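PDB 6T2N: glycoside hydrolase family 16 protein from Akkermansia muciniphila, which probably acts as an endo-beta-galactosidase, cutting within the O-glycan chains of mucin to start their breakdown in the human gut. Local coordinates for residues A[71-76]-A[84-89]; A[103-108]-A[129-134]; A[133-138]-A[269-274]; A[149-154]-A[224-229]; A[164-169]-A[180-185]. One frame throughout, in Å; residues are numbered along the deposited sequence.

How the contacts relate
Contacts 1, 2, 3 and 5 all reach one curved sheet of the GH16 beta-sandwich; contact 4 lies in the sheet packed against it. Strand 127-136 ties contacts 1 to 3 together: contacts 2 and 3 share Gly133 and Ser134, and contact 1, its centre 9 Å from each of the centres of contacts 2 and 3, docks on the same strand through Glu73 OE1 to Ser134 OG (2.6 Å). Contact 3 leads to contact 5, which carries most of the probable catalytic motif, through Asn272 OD1 to Trp165 NE1 (2.7 Å). Contact 5 meets contact 4 between the sheets, Ile164 CD1 lying 3.6 Å from Tyr227 CD2. The calcium is about 7 Å from the Phe224 side chain of contact 4.

Contact 1: A[71-76]-A[84-89]; sequences KPELGV and QTYTGR
Gly75 N donates to Tyr86 O at 2.9 Å, meeting a lone pair in the carbonyl plane with an N-H...O angle of 161°. Gly75 has phi near 101°, a region open to glycine, and Thr85 OG1 lies 3.3 Å from its CA. Beside this backbone link Glu73 and Tyr86 run side by side in the same direction. With CG anti to its carbonyl carbon, Glu73 sends an extended chain along the ring, and OE1 comes 3.7 Å from Tyr86 CE2, carboxylate and ring planes turned 42° apart. Further along, Pro72 CB packs on Gly88 CA at 3.6 Å, and the methyl Leu74 CD2 comes within 3.7 Å of Gly88 N. Both segments are anchored on strand 127-136: Lys71 and Glu73 pair by backbone bonds with Thr136 and Ser134, Thr85 and Thr87 with Ser132. Outside the pair, Glu73 OE1 bonds Ser134 OG while OE2 forms a salt bridge with Arg78. With its two oxygens tied to different partners, the carboxylate has its rotation fixed beside the tyrosine, and Arg78 would be expected to favour the ionised form of Glu73.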
# COMPACT_ATOMS: atom_id res chain seq x y z
N LYS A 71 -1.57 3.46 12.22
CA LYS A 71 -2.89 3.21 12.83
C LYS A 71 -3.46 2.00 12.13
O LYS A 71 -3.13 1.74 10.98
CB LYS A 71 -3.78 4.44 12.82
CG LYS A 71 -3.28 5.49 13.80
CD LYS A 71 -4.24 6.64 13.95
CE LYS A 71 -3.63 7.83 14.67
NZ LYS A 71 -3.52 7.59 16.13
N PRO A 72 -4.21 1.16 12.88
CA PRO A 72 -4.83 -0.02 12.32
C PRO A 72 -6.01 0.47 11.49
O PRO A 72 -6.70 1.37 11.92
CB PRO A 72 -5.29 -0.81 13.58
CG PRO A 72 -5.60 0.27 14.57
CD PRO A 72 -4.51 1.29 14.32
N GLU A 73 -6.24 -0.13 10.34
CA GLU A 73 -7.56 -0.01 9.69
C GLU A 73 -8.43 -0.97 10.48
O GLU A 73 -7.87 -1.99 10.86
CB GLU A 73 -7.50 -0.39 8.21
CG GLU A 73 -6.58 0.43 7.34
CD GLU A 73 -6.99 0.34 5.89
OE1 GLU A 73 -6.96 -0.80 5.39
OE2 GLU A 73 -7.41 1.37 5.28
N LEU A 74 -9.71 -0.67 10.64
CA LEU A 74 -10.68 -1.47 11.44
C LEU A 74 -11.92 -1.84 10.62
O LEU A 74 -12.69 -0.96 10.16
CB LEU A 74 -11.02 -0.67 12.70
CG LEU A 74 -9.81 -0.27 13.54
CD1 LEU A 74 -10.18 0.61 14.73
CD2 LEU A 74 -9.05 -1.50 14.01
N GLY A 75 -12.12 -3.14 10.43
CA GLY A 75 -13.38 -3.67 9.87
C GLY A 75 -13.25 -4.01 8.41
O GLY A 75 -12.14 -4.10 7.90
N VAL A 76 -14.37 -4.22 7.75
CA VAL A 76 -14.36 -4.47 6.29
C VAL A 76 -14.25 -3.13 5.59
O VAL A 76 -15.11 -2.33 5.79
CB VAL A 76 -15.61 -5.26 5.90
CG1 VAL A 76 -15.67 -5.41 4.39
CG2 VAL A 76 -15.67 -6.61 6.66
N GLN A 84 -11.85 -11.19 4.45
CA GLN A 84 -11.29 -10.82 5.78
C GLN A 84 -11.93 -9.54 6.32
O GLN A 84 -12.38 -8.71 5.51
CB GLN A 84 -9.78 -10.65 5.72
CG GLN A 84 -9.35 -9.22 5.43
CD GLN A 84 -9.52 -8.82 3.98
OE1 GLN A 84 -9.85 -9.63 3.10
NE2 GLN A 84 -9.24 -7.55 3.73
N THR A 85 -11.92 -9.41 7.67
CA THR A 85 -12.14 -8.16 8.47
C THR A 85 -10.83 -7.81 9.19
O THR A 85 -10.05 -8.71 9.47
CB THR A 85 -13.33 -8.30 9.42
OG1 THR A 85 -13.63 -7.00 9.91
CG2 THR A 85 -13.05 -9.19 10.59
N TYR A 86 -10.59 -6.52 9.42
CA TYR A 86 -9.27 -5.96 9.81
C TYR A 86 -9.28 -5.59 11.30
O TYR A 86 -10.22 -4.89 11.72
CB TYR A 86 -8.97 -4.72 8.95
CG TYR A 86 -8.39 -4.97 7.58
CD1 TYR A 86 -7.44 -5.96 7.36
CD2 TYR A 86 -8.69 -4.13 6.53
CE1 TYR A 86 -6.89 -6.16 6.12
CE2 TYR A 86 -8.15 -4.32 5.28
CZ TYR A 86 -7.26 -5.35 5.06
OH TYR A 86 -6.73 -5.54 3.81
N THR A 87 -8.26 -5.95 12.10
CA THR A 87 -8.31 -5.64 13.56
C THR A 87 -6.97 -5.15 14.10
O THR A 87 -5.95 -5.54 13.57
CB THR A 87 -8.74 -6.80 14.46
OG1 THR A 87 -7.52 -7.49 14.78
CG2 THR A 87 -9.80 -7.70 13.84
N GLY A 88 -7.02 -4.37 15.18
CA GLY A 88 -5.84 -3.69 15.74
C GLY A 88 -5.18 -4.55 16.80
O GLY A 88 -4.15 -4.10 17.33
N ARG A 89 -5.82 -5.71 17.06
CA ARG A 89 -5.50 -6.81 18.01
C ARG A 89 -4.13 -7.38 17.70
O ARG A 89 -3.80 -7.59 16.56
CB ARG A 89 -6.48 -7.98 17.82
CG ARG A 89 -7.93 -7.69 18.21
CD ARG A 89 -8.83 -8.87 17.95
NE ARG A 89 -8.56 -9.51 16.67
CZ ARG A 89 -8.59 -10.82 16.40
NH1 ARG A 89 -8.87 -11.71 17.34
NH2 ARG A 89 -8.33 -11.24 15.18

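Contact 2: A[103-108]-A[129-134]; sequences ETHFEK and PYTSGS
Glu107 OE1 accepts a 2.8 Å hydrogen bond from Thr131 OG1 and is also gripped by salt bridges to Lys91 and Arg89. The threonine oxygen meets the carboxylate on its anti side, 34° out of plane. It gets there because chi1 of 54° sets OG1 between the backbone N and carbonyl carbon of Thr131. The same oxygen accepts from Asn92 ND2, and the methyl Thr131 CG2 rests 3.9 Å from Glu107 CG. Under this polar group the chains form a single antiparallel hydrogen-bonded pair: His105 N reaches Thr131 O at 3.0 Å, and Thr131 N returns to His105 O at 2.9 Å.

Next to it comes a T-shaped aromatic pair. Phe106 turns the edge carrying CD1 to the face of Tyr130, 3.8 Å from CZ; the centroids are 5.5 Å apart and the planes 75° apart. Tyr130 makes a second edge-to-face contact with Tyr290 and bonds Pro284 O through its hydroxyl, while Phe106 CE1 also comes within 4.4 Å of Pro129 CB. The pairing joins the end of strand 99-104, from one sheet of the sandwich, to strand 127-136 of the other. On the Glu107 side the chemistry is that of a charge network, in which one carboxylate shared by a lysine and an arginine would be expected to stay ionised and, through its threonine bond, to orient the Thr131 hydroxyl hydrogen.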
# COMPACT_ATOMS: atom_id res chain seq x y z
N GLU A 103 -0.75 -10.58 10.47
CA GLU A 103 -0.98 -12.04 10.60
C GLU A 103 -2.49 -12.45 10.52
O GLU A 103 -3.33 -11.83 11.11
CB GLU A 103 -0.52 -12.57 11.93
CG GLU A 103 -0.78 -14.05 11.97
CD GLU A 103 -0.10 -14.77 13.09
OE1 GLU A 103 -0.28 -14.24 14.15
OE2 GLU A 103 0.61 -15.79 12.84
N THR A 104 -2.71 -13.30 9.49
CA THR A 104 -4.02 -13.54 8.84
C THR A 104 -4.45 -14.88 9.36
O THR A 104 -3.65 -15.84 9.29
CB THR A 104 -3.97 -13.43 7.30
OG1 THR A 104 -3.49 -12.13 6.90
CG2 THR A 104 -5.33 -13.69 6.70
N HIS A 105 -5.62 -14.89 9.98
CA HIS A 105 -6.16 -16.04 10.74
C HIS A 105 -7.53 -16.36 10.17
O HIS A 105 -8.36 -15.44 10.19
CB HIS A 105 -6.36 -15.73 12.23
CG HIS A 105 -5.12 -15.44 12.98
ND1 HIS A 105 -4.37 -16.43 13.50
CD2 HIS A 105 -4.52 -14.27 13.30
CE1 HIS A 105 -3.33 -15.90 14.12
NE2 HIS A 105 -3.41 -14.57 14.02
N PHE A 106 -7.74 -17.60 9.74
CA PHE A 106 -9.09 -18.16 9.51
C PHE A 106 -9.83 -18.11 10.86
O PHE A 106 -9.48 -18.87 11.72
CB PHE A 106 -8.98 -19.57 8.95
CG PHE A 106 -10.31 -20.24 8.86
CD1 PHE A 106 -11.15 -19.96 7.81
CD2 PHE A 106 -10.74 -21.10 9.87
CE1 PHE A 106 -12.40 -20.57 7.73
CE2 PHE A 106 -11.99 -21.70 9.79
CZ PHE A 106 -12.82 -21.42 8.73
N GLU A 107 -10.78 -17.20 11.04
CA GLU A 107 -11.42 -16.93 12.36
C GLU A 107 -12.65 -16.03 12.13
O GLU A 107 -12.50 -14.86 11.73
CB GLU A 107 -10.39 -16.32 13.31
CG GLU A 107 -11.03 -15.35 14.27
CD GLU A 107 -10.05 -14.57 15.13
OE1 GLU A 107 -8.97 -14.17 14.62
OE2 GLU A 107 -10.38 -14.32 16.29
N LYS A 108 -13.84 -16.56 12.33
CA LYS A 108 -15.09 -15.80 12.11
C LYS A 108 -15.12 -14.68 13.14
O LYS A 108 -14.92 -14.97 14.32
CB LYS A 108 -16.29 -16.71 12.26
CG LYS A 108 -17.65 -16.05 12.10
CD LYS A 108 -18.74 -17.07 12.12
CE LYS A 108 -20.12 -16.47 12.18
NZ LYS A 108 -21.12 -17.52 12.49
N PRO A 129 -15.29 -14.60 7.69
CA PRO A 129 -14.34 -15.64 8.13
C PRO A 129 -13.05 -14.82 8.11
O PRO A 129 -13.12 -13.71 7.58
CB PRO A 129 -14.47 -16.72 7.06
CG PRO A 129 -14.88 -15.98 5.81
CD PRO A 129 -15.68 -14.79 6.28
N TYR A 130 -11.89 -15.29 8.53
CA TYR A 130 -10.62 -14.48 8.20
C TYR A 130 -10.51 -13.00 8.71
O TYR A 130 -11.22 -12.09 8.34
CB TYR A 130 -10.27 -14.25 6.71
CG TYR A 130 -9.91 -15.53 5.98
CD1 TYR A 130 -8.69 -16.23 6.23
CD2 TYR A 130 -10.89 -16.18 5.28
CE1 TYR A 130 -8.44 -17.51 5.72
CE2 TYR A 130 -10.66 -17.47 4.77
CZ TYR A 130 -9.43 -18.14 4.99
OH TYR A 130 -9.31 -19.38 4.44
N THR A 131 -9.57 -12.87 9.69
CA THR A 131 -9.11 -11.60 10.31
C THR A 131 -7.72 -11.39 9.72
O THR A 131 -7.09 -12.38 9.34
CB THR A 131 -9.14 -11.72 11.84
OG1 THR A 131 -8.39 -12.88 12.20
CG2 THR A 131 -10.53 -11.91 12.40
N SER A 132 -7.31 -10.16 9.58
CA SER A 132 -5.91 -9.86 9.20
C SER A 132 -5.60 -8.48 9.74
O SER A 132 -6.51 -7.91 10.44
CB SER A 132 -5.72 -10.01 7.69
OG SER A 132 -4.34 -9.93 7.33
N GLY A 133 -4.43 -7.94 9.37
CA GLY A 133 -4.01 -6.56 9.74
C GLY A 133 -3.74 -5.63 8.56
O GLY A 133 -3.28 -6.07 7.50
N SER A 134 -3.98 -4.35 8.79
CA SER A 134 -3.74 -3.24 7.85
C SER A 134 -3.37 -2.04 8.71
O SER A 134 -4.13 -1.75 9.70
CB SER A 134 -4.95 -2.95 6.96
OG SER A 134 -4.67 -1.93 6.02

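Contact 3: A[133-138]-A[269-274]; sequences GSVTTI and LILNSA
The amide of Asn272 is the one flat side-chain group here, and it turns away from Ser134, whose OG, held by Glu73, lies 3.2 Å from Asn272 CB. With chi1 at 78° the amide is carried toward strand 160-168, where OD1 accepts from Trp165 NE1; ND2 has a weak bond to Tyr86 OH. Ser134, Thr136, Ile270 and Asn272 share this face of the sheet. On the other, Val135 CG2 packs against Leu271 CB at 3.6 Å, in an apolar layer with Trp70, Ile164 and Val299.

The strands run antiparallel, 173° between their directions. Val135 N binds Leu271 O at 2.9 Å, Leu271 N returns to Val135 O at 3.0 Å, and Thr137 N meets Leu269 O at 2.8 Å. The ladder ends in a side-chain substitute: Leu269 N donates to Thr137 OG1 at 2.9 Å, almost straight at 176°, and that hydroxyl also bonds Lys141 O. Thr136 OG1 accepts from Ile138 N in an ST turn where the strand ends. The pair belongs to the sheet that in the GH16 beta-jelly roll carries the substrate cleft; the face with Asn272 and Trp165 is consistent with the cleft side, the Val135-Leu271 face with the core.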
# COMPACT_ATOMS: atom_id res chain seq x y z
N GLY A 133 -4.43 -7.94 9.37
CA GLY A 133 -4.01 -6.56 9.74
C GLY A 133 -3.74 -5.63 8.56
O GLY A 133 -3.28 -6.07 7.50
N SER A 134 -3.98 -4.35 8.79
CA SER A 134 -3.74 -3.24 7.85
C SER A 134 -3.37 -2.04 8.71
O SER A 134 -4.13 -1.75 9.70
CB SER A 134 -4.95 -2.95 6.96
OG SER A 134 -4.67 -1.93 6.02
N VAL A 135 -2.24 -1.40 8.38
CA VAL A 135 -1.81 -0.11 8.98
C VAL A 135 -1.83 0.96 7.90
O VAL A 135 -1.50 0.66 6.74
CB VAL A 135 -0.42 -0.20 9.63
CG1 VAL A 135 -0.47 -0.96 10.93
CG2 VAL A 135 0.63 -0.78 8.70
N THR A 136 -2.13 2.19 8.29
CA THR A 136 -2.27 3.32 7.35
C THR A 136 -1.58 4.52 7.99
O THR A 136 -1.70 4.69 9.24
CB THR A 136 -3.76 3.56 7.07
OG1 THR A 136 -3.90 4.76 6.30
CG2 THR A 136 -4.56 3.66 8.36
N THR A 137 -0.92 5.33 7.17
CA THR A 137 -0.31 6.58 7.65
C THR A 137 -1.33 7.72 7.46
O THR A 137 -0.96 8.85 7.74
CB THR A 137 1.06 6.79 7.01
OG1 THR A 137 0.93 7.26 5.66
CG2 THR A 137 1.90 5.53 7.07
N ILE A 138 -2.56 7.41 7.04
CA ILE A 138 -3.51 8.45 6.53
C ILE A 138 -3.39 9.64 7.46
O ILE A 138 -3.24 10.76 6.94
CB ILE A 138 -4.97 7.95 6.36
CG1 ILE A 138 -5.81 8.92 5.51
CG2 ILE A 138 -5.61 7.66 7.70
CD1 ILE A 138 -7.27 8.52 5.30
N LEU A 269 0.40 6.02 3.11
CA LEU A 269 0.94 4.65 2.93
C LEU A 269 0.07 3.63 3.67
O LEU A 269 -0.41 3.92 4.79
CB LEU A 269 2.37 4.56 3.43
CG LEU A 269 2.96 3.14 3.38
CD1 LEU A 269 2.97 2.57 1.98
CD2 LEU A 269 4.38 3.10 3.98
N ILE A 270 -0.11 2.48 3.03
CA ILE A 270 -0.84 1.30 3.58
C ILE A 270 0.01 0.06 3.43
O ILE A 270 0.48 -0.19 2.28
CB ILE A 270 -2.14 1.08 2.84
CG1 ILE A 270 -3.06 2.28 2.98
CG2 ILE A 270 -2.76 -0.18 3.38
CD1 ILE A 270 -4.45 1.99 2.44
N LEU A 271 0.11 -0.69 4.53
CA LEU A 271 0.69 -2.06 4.61
C LEU A 271 -0.42 -3.00 5.07
O LEU A 271 -1.00 -2.74 6.11
CB LEU A 271 1.87 -2.01 5.58
CG LEU A 271 2.87 -0.88 5.34
CD1 LEU A 271 3.96 -0.91 6.38
CD2 LEU A 271 3.50 -0.99 3.99
N ASN A 272 -0.76 -4.02 4.29
CA ASN A 272 -1.94 -4.85 4.61
C ASN A 272 -1.79 -6.24 3.94
O ASN A 272 -1.01 -6.38 2.95
CB ASN A 272 -3.23 -4.13 4.23
CG ASN A 272 -3.46 -4.20 2.74
OD1 ASN A 272 -2.86 -3.47 1.99
ND2 ASN A 272 -4.20 -5.19 2.28
N SER A 273 -2.45 -7.26 4.53
CA SER A 273 -2.78 -8.54 3.87
C SER A 273 -4.30 -8.63 3.79
O SER A 273 -4.97 -8.72 4.85
CB SER A 273 -2.22 -9.70 4.59
OG SER A 273 -0.81 -9.70 4.51
N ALA A 274 -4.83 -8.60 2.58
CA ALA A 274 -6.23 -8.97 2.33
C ALA A 274 -6.30 -10.48 2.08
O ALA A 274 -5.24 -11.11 2.07
CB ALA A 274 -6.78 -8.21 1.18

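Contact 4: A[149-154]-A[224-229]; sequences EVRAKV and FHTYVM
Strands 149-153 and 225-229 run antiparallel at 152° in the GH16 beta-sandwich, their axes approaching to 4.4 Å, with paired bonds Val150 N to Tyr227 O (2.8 Å) and Ala152 N to His225 O (3.0 Å), each answered by a return bond. Glu149, Arg151, Thr226 and Val228 project from one face of the sheet; Val150, Ala152, His225 and Tyr227 from the other.

At the end of the ladder Arg151, with CG opposite the backbone N and the chain bent at chi2, crosses Phe224 at about a right angle. It is Phe224 CB, not the ring, that lies over one face of the guanidinium, offset toward its rim, and Thr226 OG1 sits at the edge in the guanidinium plane. The guanidinium and phenyl planes are 22° apart. Lys153 covers a face of the phenyl ring by a CH-pi contact, CB standing 3.8 Å from the centroid and 5° off the normal. Arg151 NH1 also makes a long, weak ion pair with Asp297, a calcium ligand together with Glu59 and Gly98; Phe224 touches Asp297 too, so this end of the pair borders the metal site.

The second face turns Tyr227 toward Ile164 of the opposing sheet. Its ring has Val150 O and Ala152 O at the edge, and CE2 lies 4.4 Å from Ala152 CB.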
# COMPACT_ATOMS: atom_id res chain seq x y z
N GLU A 149 11.54 3.27 0.70
CA GLU A 149 12.15 1.93 0.72
C GLU A 149 11.32 1.10 1.68
O GLU A 149 11.15 1.54 2.84
CB GLU A 149 13.58 1.98 1.23
CG GLU A 149 14.53 2.75 0.35
CD GLU A 149 15.99 2.62 0.77
OE1 GLU A 149 16.24 1.90 1.78
OE2 GLU A 149 16.86 3.20 0.07
N VAL A 150 10.81 -0.04 1.22
CA VAL A 150 10.04 -0.96 2.10
C VAL A 150 10.56 -2.37 1.87
O VAL A 150 10.44 -2.91 0.74
CB VAL A 150 8.51 -0.86 1.89
CG1 VAL A 150 7.79 -1.88 2.78
CG2 VAL A 150 8.00 0.56 2.19
N ARG A 151 11.13 -2.93 2.94
CA ARG A 151 11.71 -4.30 2.93
C ARG A 151 10.76 -5.26 3.62
O ARG A 151 10.40 -4.96 4.80
CB ARG A 151 13.06 -4.35 3.62
CG ARG A 151 13.73 -5.68 3.33
CD ARG A 151 15.15 -5.59 2.83
NE ARG A 151 15.75 -6.91 2.70
CZ ARG A 151 16.04 -7.68 3.75
NH1 ARG A 151 15.76 -7.29 4.98
NH2 ARG A 151 16.58 -8.87 3.56
N ALA A 152 10.37 -6.35 2.92
CA ALA A 152 9.27 -7.25 3.34
C ALA A 152 9.39 -8.67 2.76
O ALA A 152 9.66 -8.86 1.53
CB ALA A 152 7.95 -6.62 2.97
N LYS A 153 9.10 -9.65 3.62
CA LYS A 153 8.88 -11.06 3.23
C LYS A 153 7.37 -11.29 3.12
O LYS A 153 6.65 -10.79 3.98
CB LYS A 153 9.44 -12.02 4.27
CG LYS A 153 9.82 -13.36 3.66
CD LYS A 153 10.56 -14.32 4.57
CE LYS A 153 9.66 -15.50 4.89
NZ LYS A 153 10.35 -16.50 5.73
N VAL A 154 6.91 -11.99 2.09
CA VAL A 154 5.45 -12.13 1.84
C VAL A 154 5.05 -13.55 2.17
O VAL A 154 5.83 -14.50 2.00
CB VAL A 154 4.97 -11.75 0.42
CG1 VAL A 154 5.10 -10.26 0.16
CG2 VAL A 154 5.60 -12.57 -0.71
N PHE A 224 13.30 -11.95 2.05
CA PHE A 224 12.93 -10.52 2.11
C PHE A 224 13.42 -9.86 0.81
O PHE A 224 14.52 -10.16 0.30
CB PHE A 224 13.60 -9.86 3.32
CG PHE A 224 12.92 -9.98 4.66
CD1 PHE A 224 13.11 -11.10 5.46
CD2 PHE A 224 12.11 -8.96 5.14
CE1 PHE A 224 12.50 -11.20 6.70
CE2 PHE A 224 11.48 -9.06 6.37
CZ PHE A 224 11.68 -10.18 7.16
N HIS A 225 12.62 -8.92 0.31
CA HIS A 225 12.94 -8.09 -0.86
C HIS A 225 12.58 -6.65 -0.55
O HIS A 225 11.56 -6.43 0.12
CB HIS A 225 12.18 -8.61 -2.03
CG HIS A 225 12.62 -9.97 -2.43
ND1 HIS A 225 11.91 -11.09 -2.08
CD2 HIS A 225 13.66 -10.38 -3.18
CE1 HIS A 225 12.50 -12.15 -2.58
NE2 HIS A 225 13.57 -11.74 -3.27
N THR A 226 13.42 -5.71 -1.00
CA THR A 226 13.20 -4.25 -0.85
C THR A 226 12.38 -3.72 -2.03
O THR A 226 12.74 -4.00 -3.20
CB THR A 226 14.51 -3.50 -0.78
OG1 THR A 226 15.43 -4.25 0.02
CG2 THR A 226 14.28 -2.12 -0.23
N TYR A 227 11.28 -3.05 -1.71
CA TYR A 227 10.34 -2.45 -2.68
C TYR A 227 10.62 -0.95 -2.62
O TYR A 227 10.65 -0.41 -1.54
CB TYR A 227 8.92 -2.89 -2.35
CG TYR A 227 8.68 -4.38 -2.45
CD1 TYR A 227 8.45 -5.00 -3.66
CD2 TYR A 227 8.71 -5.18 -1.32
CE1 TYR A 227 8.26 -6.38 -3.76
CE2 TYR A 227 8.52 -6.56 -1.40
CZ TYR A 227 8.29 -7.17 -2.63
OH TYR A 227 8.11 -8.53 -2.69
N VAL A 228 10.93 -0.33 -3.74
CA VAL A 228 11.47 1.07 -3.79
C VAL A 228 10.71 1.94 -4.80
O VAL A 228 10.62 1.61 -6.04
CB VAL A 228 12.95 1.04 -4.17
CG1 VAL A 228 13.59 2.40 -3.91
CG2 VAL A 228 13.69 -0.12 -3.49
N MET A 229 10.23 3.07 -4.31
CA MET A 229 9.59 4.08 -5.16
C MET A 229 10.46 5.34 -5.14
O MET A 229 10.54 5.98 -4.09
CB MET A 229 8.19 4.38 -4.62
CG MET A 229 7.59 5.54 -5.34
SD MET A 229 6.01 6.13 -4.71
CE MET A 229 6.56 6.95 -3.22

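Contact 5: A[164-169]-A[180-185]; sequences IWLLGK and IDMLEN
Ile164 and Leu183 meet because chi1 of -58° lays CG1 of the isoleucine beside its backbone N and a nearly anti chi2 carries CD1 on to Leu183 CD2, 3.7 Å away. Met182 bends at chi3 (35°), and its SD settles near two methyls, Leu166 CD1 at 3.8 Å and Ile164 CG2 at 4.0 Å. Met229 of the facing sheet backs Ile180 and Met182.

The backbone makes a classic beta bulge: Met182 and Leu183 both lie opposite Ile164, and Leu183 N bonds Ile164 O at 3.1 Å on a lone pair in the carbonyl plane. Beyond it, regular pairing resumes with Leu166 N to Ile180 O and Ile180 N to Leu166 O, both 2.8 Å. The sequence from Glu179 through Ile180, Asp181, Met182 and Leu183 to Glu184 fits the bulged ExDxxE signature of GH16, whose two glutamates act as nucleophile and acid/base in relatives; Glu179 and Glu184 probably do so here. On the face that carries Trp165 and Asp181, Trp165 CB lies 3.7 Å from Asp181 OD1. The indole swings away from the aspartate, its NE1 taken up by Asn272, while Asp181 OD2 is bonded to His198 NE2.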
# COMPACT_ATOMS: atom_id res chain seq x y z
N ILE A 164 1.85 -3.46 -0.51
CA ILE A 164 2.43 -2.15 -0.12
C ILE A 164 1.88 -1.12 -1.10
O ILE A 164 2.16 -1.26 -2.29
CB ILE A 164 3.95 -2.26 -0.18
CG1 ILE A 164 4.41 -3.39 0.73
CG2 ILE A 164 4.66 -0.94 0.09
CD1 ILE A 164 5.76 -3.94 0.34
N TRP A 165 1.14 -0.13 -0.63
CA TRP A 165 0.52 0.84 -1.56
C TRP A 165 0.14 2.16 -0.88
O TRP A 165 0.06 2.22 0.33
CB TRP A 165 -0.62 0.14 -2.25
CG TRP A 165 -1.67 -0.31 -1.32
CD1 TRP A 165 -1.55 -1.25 -0.35
CD2 TRP A 165 -3.03 0.15 -1.27
NE1 TRP A 165 -2.73 -1.38 0.32
CE2 TRP A 165 -3.66 -0.55 -0.23
CE3 TRP A 165 -3.78 1.08 -1.98
CZ2 TRP A 165 -4.98 -0.34 0.11
CZ3 TRP A 165 -5.09 1.27 -1.65
CH2 TRP A 165 -5.69 0.56 -0.62
N LEU A 166 0.04 3.20 -1.70
CA LEU A 166 -0.23 4.62 -1.33
C LEU A 166 -1.40 5.16 -2.16
O LEU A 166 -1.53 4.80 -3.32
CB LEU A 166 1.03 5.44 -1.59
CG LEU A 166 2.31 4.91 -0.96
CD1 LEU A 166 3.13 4.04 -1.92
CD2 LEU A 166 3.16 6.05 -0.44
N LEU A 167 -2.25 5.96 -1.50
CA LEU A 167 -3.43 6.69 -2.02
C LEU A 167 -3.17 8.18 -1.84
O LEU A 167 -2.67 8.54 -0.73
CB LEU A 167 -4.68 6.32 -1.21
CG LEU A 167 -5.32 4.96 -1.50
CD1 LEU A 167 -6.28 4.54 -0.37
CD2 LEU A 167 -6.02 4.98 -2.85
N GLY A 168 -3.51 9.00 -2.85
CA GLY A 168 -3.28 10.48 -2.92
C GLY A 168 -4.44 11.22 -2.19
O GLY A 168 -5.67 10.85 -2.29
N LYS A 169 -4.03 12.16 -1.31
CA LYS A 169 -4.99 12.96 -0.51
C LYS A 169 -4.99 14.32 -1.18
O LYS A 169 -3.92 14.93 -1.26
CB LYS A 169 -4.69 13.01 1.00
CG LYS A 169 -5.80 13.65 1.86
CD LYS A 169 -5.35 14.05 3.25
CE LYS A 169 -4.78 12.86 4.00
NZ LYS A 169 -3.50 13.18 4.67
N ILE A 180 -0.68 4.35 -5.99
CA ILE A 180 0.68 3.79 -6.29
C ILE A 180 0.81 2.48 -5.50
O ILE A 180 0.92 2.55 -4.28
CB ILE A 180 1.75 4.81 -5.87
CG1 ILE A 180 1.44 6.20 -6.42
CG2 ILE A 180 3.15 4.34 -6.24
CD1 ILE A 180 2.22 7.26 -5.72
N ASP A 181 0.75 1.37 -6.22
CA ASP A 181 0.87 -0.02 -5.74
C ASP A 181 2.32 -0.48 -5.88
O ASP A 181 2.67 -0.98 -6.99
CB ASP A 181 -0.06 -0.88 -6.60
CG ASP A 181 -1.53 -0.41 -6.58
OD1 ASP A 181 -1.83 0.45 -5.72
OD2 ASP A 181 -2.34 -0.99 -7.34
N MET A 182 3.16 -0.31 -4.85
CA MET A 182 4.59 -0.74 -4.95
C MET A 182 4.61 -2.28 -5.06
O MET A 182 5.34 -2.83 -5.96
CB MET A 182 5.48 -0.21 -3.81
CG MET A 182 5.30 1.27 -3.53
SD MET A 182 6.27 1.97 -2.13
CE MET A 182 7.80 1.01 -2.22
N LEU A 183 3.78 -2.96 -4.25
CA LEU A 183 3.64 -4.44 -4.30
C LEU A 183 2.17 -4.86 -4.22
O LEU A 183 1.48 -4.43 -3.28
CB LEU A 183 4.41 -5.08 -3.14
CG LEU A 183 4.00 -6.51 -2.81
CD1 LEU A 183 4.42 -7.46 -3.92
CD2 LEU A 183 4.61 -6.94 -1.48
N GLU A 184 1.80 -5.76 -5.12
CA GLU A 184 0.64 -6.66 -4.98
C GLU A 184 1.03 -8.02 -5.52
O GLU A 184 1.72 -8.07 -6.56
CB GLU A 184 -0.54 -6.06 -5.72
CG GLU A 184 -1.13 -4.87 -5.03
CD GLU A 184 -2.19 -4.23 -5.89
OE1 GLU A 184 -1.89 -3.88 -7.10
OE2 GLU A 184 -3.30 -4.16 -5.39
N ASN A 185 0.64 -9.08 -4.81
CA ASN A 185 1.03 -10.48 -5.13
C ASN A 185 -0.26 -11.27 -5.05
O ASN A 185 -1.02 -10.89 -4.16
CB ASN A 185 2.06 -10.96 -4.11
CG ASN A 185 2.49 -12.40 -4.28
OD1 ASN A 185 3.08 -12.78 -5.30
ND2 ASN A 185 2.20 -13.20 -3.27